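Local coordinates for chromosome replication initiation inhibitor protein (Agrobacterium tumefaciens, PDB 3FD3) that probably regulates transcription as a DNA-binding LysR-family factor, of which this chain is the C-terminal, substrate-binding-type domain, at residues 70-75 against 174-179. Sequence-based numbering, arbitrary orientation.
Sequences LGVLRY and DIPLYW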
ATOM      1  N   LEU A  70      16.526   1.497  15.448  1.00 19.13           N
ATOM      2  CA  LEU A  70      15.469   2.495  15.433  1.00 20.37           C
ATOM      3  C   LEU A  70      14.444   2.302  16.525  1.00 20.39           C
ATOM      4  O   LEU A  70      13.751   3.266  16.908  1.00 20.05           O
ATOM      5  CB  LEU A  70      14.774   2.454  14.074  1.00 19.71           C
ATOM      6  CG  LEU A  70      15.604   2.891  12.855  1.00 21.22           C
ATOM      7  CD1 LEU A  70      14.888   2.464  11.562  1.00 20.66           C
ATOM      8  CD2 LEU A  70      15.783   4.406  12.917  1.00 22.14           C
ATOM      9  N   GLY A  71      14.308   1.069  17.007  1.00 20.97           N
ATOM     10  CA  GLY A  71      13.218   0.716  17.928  1.00 21.05           C
ATOM     11  C   GLY A  71      12.436  -0.457  17.360  1.00 21.19           C
ATOM     12  O   GLY A  71      12.796  -0.997  16.322  1.00 22.02           O
ATOM     13  N   VAL A  72      11.360  -0.822  18.041  1.00 21.26           N
ATOM     14  CA  VAL A  72      10.602  -2.032  17.747  1.00 21.89           C
ATOM     15  C   VAL A  72       9.246  -1.653  17.147  1.00 22.16           C
ATOM     16  O   VAL A  72       8.547  -0.784  17.677  1.00 21.57           O
ATOM     17  CB  VAL A  72      10.404  -2.866  19.019  1.00 22.73           C
ATOM     18  CG1 VAL A  72       9.185  -3.793  18.910  1.00 24.99           C
ATOM     19  CG2 VAL A  72      11.691  -3.621  19.349  1.00 26.70           C
ATOM     20  N   LEU A  73       8.908  -2.328  16.045  1.00 21.45           N
ATOM     21  CA  LEU A  73       7.583  -2.254  15.415  1.00 21.64           C
ATOM     22  C   LEU A  73       6.757  -3.405  16.005  1.00 21.03           C
ATOM     23  O   LEU A  73       7.108  -4.590  15.857  1.00 20.33           O
ATOM     24  CB  LEU A  73       7.694  -2.365  13.903  1.00 22.47           C
ATOM     25  CG  LEU A  73       6.376  -2.162  13.131  1.00 23.39           C
ATOM     26  CD1 LEU A  73       5.740  -0.833  13.505  1.00 26.61           C
ATOM     27  CD2 LEU A  73       6.599  -2.277  11.649  1.00 24.63           C
ATOM     28  N   ARG A  74       5.730  -3.045  16.765  1.00 20.15           N
ATOM     29  CA  ARG A  74       4.898  -4.042  17.454  1.00 20.86           C
ATOM     30  C   ARG A  74       3.678  -4.323  16.628  1.00 20.42           C
ATOM     31  O   ARG A  74       3.033  -3.394  16.118  1.00 20.48           O
ATOM     32  CB  ARG A  74       4.480  -3.557  18.838  1.00 21.11           C
ATOM     33  CG  ARG A  74       3.416  -4.415  19.485  1.00 21.03           C
ATOM     34  CD  ARG A  74       3.351  -4.210  20.979  1.00 23.76           C
ATOM     35  NE  ARG A  74       4.510  -4.773  21.653  1.00 24.80           N
ATOM     36  CZ  ARG A  74       4.687  -4.799  22.969  1.00 27.48           C
ATOM     37  NH1 ARG A  74       3.779  -4.283  23.790  1.00 29.22           N
ATOM     38  NH2 ARG A  74       5.778  -5.348  23.476  1.00 28.55           N
ATOM     39  N   TYR A  75       3.374  -5.617  16.492  1.00 19.79           N
ATOM     40  CA  TYR A  75       2.221  -6.083  15.752  1.00 20.08           C
ATOM     41  C   TYR A  75       1.259  -6.809  16.670  1.00 20.68           C
ATOM     42  O   TYR A  75       1.678  -7.421  17.656  1.00 18.88           O
ATOM     43  CB  TYR A  75       2.656  -7.080  14.693  1.00 20.77           C
ATOM     44  CG  TYR A  75       3.498  -6.569  13.536  1.00 19.78           C
ATOM     45  CD1 TYR A  75       4.850  -6.305  13.706  1.00 22.41           C
ATOM     46  CD2 TYR A  75       2.977  -6.452  12.271  1.00 18.98           C
ATOM     47  CE1 TYR A  75       5.637  -5.891  12.661  1.00 22.20           C
ATOM     48  CE2 TYR A  75       3.753  -6.027  11.223  1.00 18.63           C
ATOM     49  CZ  TYR A  75       5.100  -5.752  11.419  1.00 21.17           C
ATOM     50  OH  TYR A  75       5.895  -5.365  10.356  1.00 21.75           O
ATOM     51  N   ASP A 174       6.949  -8.479  18.227  1.00 22.03           N
ATOM     52  CA  ASP A 174       7.820  -7.310  18.100  1.00 22.15           C
ATOM     53  C   ASP A 174       8.952  -7.553  17.117  1.00 21.81           C
ATOM     54  O   ASP A 174       9.705  -8.524  17.255  1.00 22.69           O
ATOM     55  CB  ASP A 174       8.422  -7.006  19.466  1.00 22.82           C
ATOM     56  CG  ASP A 174       7.404  -6.499  20.456  1.00 23.58           C
ATOM     57  OD1 ASP A 174       6.302  -6.075  20.061  1.00 24.35           O
ATOM     58  OD2 ASP A 174       7.715  -6.517  21.659  1.00 25.00           O
ATOM     59  N   ILE A 175       9.115  -6.628  16.178  1.00 21.63           N
ATOM     60  CA  ILE A 175      10.160  -6.694  15.180  1.00 21.16           C
ATOM     61  C   ILE A 175      11.057  -5.455  15.319  1.00 20.07           C
ATOM     62  O   ILE A 175      10.637  -4.324  15.037  1.00 19.43           O
ATOM     63  CB  ILE A 175       9.576  -6.733  13.758  1.00 20.65           C
ATOM     64  CG1 ILE A 175       8.653  -7.953  13.579  1.00 22.27           C
ATOM     65  CG2 ILE A 175      10.698  -6.741  12.730  1.00 21.94           C
ATOM     66  CD1 ILE A 175       9.312  -9.295  13.722  1.00 25.17           C
ATOM     67  N   PRO A 176      12.282  -5.653  15.788  1.00 20.30           N
ATOM     68  CA  PRO A 176      13.206  -4.514  15.836  1.00 19.84           C
ATOM     69  C   PRO A 176      13.561  -4.062  14.424  1.00 19.94           C
ATOM     70  O   PRO A 176      13.729  -4.915  13.533  1.00 20.13           O
ATOM     71  CB  PRO A 176      14.451  -5.092  16.525  1.00 20.64           C
ATOM     72  CG  PRO A 176      14.008  -6.263  17.244  1.00 20.26           C
ATOM     73  CD  PRO A 176      12.885  -6.856  16.384  1.00 19.94           C
ATOM     74  N   LEU A 177      13.683  -2.749  14.236  1.00 19.40           N
ATOM     75  CA  LEU A 177      14.040  -2.180  12.946  1.00 19.25           C
ATOM     76  C   LEU A 177      15.362  -1.417  13.035  1.00 20.05           C
ATOM     77  O   LEU A 177      15.746  -0.946  14.100  1.00 20.07           O
ATOM     78  CB  LEU A 177      12.960  -1.240  12.467  1.00 19.63           C
ATOM     79  CG  LEU A 177      11.600  -1.867  12.132  1.00 20.88           C
ATOM     80  CD1 LEU A 177      10.703  -0.738  11.683  1.00 22.00           C
ATOM     81  CD2 LEU A 177      11.754  -2.948  11.044  1.00 22.41           C
ATOM     82  N   TYR A 178      16.040  -1.329  11.896  1.00 19.29           N
ATOM     83  CA  TYR A 178      17.365  -0.733  11.802  1.00 20.01           C
ATOM     84  C   TYR A 178      17.424   0.197  10.605  1.00 20.83           C
ATOM     85  O   TYR A 178      16.742  -0.004   9.606  1.00 20.82           O
ATOM     86  CB  TYR A 178      18.420  -1.837  11.645  1.00 20.24           C
ATOM     87  CG  TYR A 178      18.384  -2.777  12.798  1.00 21.20           C
ATOM     88  CD1 TYR A 178      19.138  -2.531  13.939  1.00 22.90           C
ATOM     89  CD2 TYR A 178      17.543  -3.886  12.792  1.00 20.21           C
ATOM     90  CE1 TYR A 178      19.068  -3.347  15.032  1.00 23.14           C
ATOM     91  CE2 TYR A 178      17.472  -4.715  13.888  1.00 22.25           C
ATOM     92  CZ  TYR A 178      18.232  -4.442  15.010  1.00 23.74           C
ATOM     93  OH  TYR A 178      18.174  -5.289  16.107  1.00 23.49           O
ATOM     94  N   TRP A 179      18.251   1.230  10.720  1.00 20.39           N
ATOM     95  CA  TRP A 179      18.535   2.150   9.639  1.00 19.96           C
ATOM     96  C   TRP A 179      19.976   1.882   9.209  1.00 20.71           C
ATOM     97  O   TRP A 179      20.921   2.039  10.025  1.00 20.27           O
ATOM     98  CB  TRP A 179      18.378   3.553  10.171  1.00 19.36           C
ATOM     99  CG  TRP A 179      18.688   4.695   9.244  1.00 19.46           C
ATOM    100  CD1 TRP A 179      19.626   5.681   9.453  1.00 19.12           C
ATOM    101  CD2 TRP A 179      18.034   5.034   8.011  1.00 19.81           C
ATOM    102  NE1 TRP A 179      19.605   6.594   8.415  1.00 19.77           N
ATOM    103  CE2 TRP A 179      18.663   6.208   7.508  1.00 20.17           C
ATOM    104  CE3 TRP A 179      17.027   4.435   7.248  1.00 20.83           C
ATOM    105  CZ2 TRP A 179      18.288   6.802   6.294  1.00 21.30           C
ATOM    106  CZ3 TRP A 179      16.646   5.043   6.048  1.00 22.28           C
ATOM    107  CH2 TRP A 179      17.261   6.225   5.599  1.00 22.37           C
TER
HETATM  108  O   HOH W   1      15.889  -1.594  16.923  1.00 22.38           O
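Arg74 holds Asp174 side-on across a non-hydrogen-bonded antiparallel pair, as two matched bonds attest: NE of Arg74 lies 2.7 Å from OD1 of Asp174, and NH2 of Arg74 lies 2.9 Å from its OD2. Each oxygen offers its syn lone pair, and the guanidinium and carboxylate planes differ by just 6°, so this bidentate salt bridge fixes both groups' rotation. The bend at Arg74 chi3 (-71°) turns the guanidinium edge to the acid. Val72 CG1 packs 3.3 Å from Asp174 CB.

In the backbone, Leu73 and Ile175 exchange N-H···O bonds both ways (2.8 Å from Leu73 N to Ile175 O). Farther along, Leu177 O accepts from Leu70 N and Leu177 N donates to Gly71 O (2.9 Å), setting two residues opposite one, a beta bulge. Gly71 N is served by a water, 3.1 Å away, that donates onward to Leu177 O; Gly71's positive phi (125°) accompanies this kink. On the face of Leu73 and Leu177, Tyr75 CE1 meets Ile175 CG1 at 3.8 Å, while the Tyr75 hydroxyl bonds Asp11.

The strands probably form the crossover linking the two subdomains, as in LysR relatives. Met205 covers the salt-bridge face, helix 10-13 touches Leu73 and Leu177, helix 190-203 packs on Leu70 and Trp179, and strands 53-56 and 148-151 flank the pair.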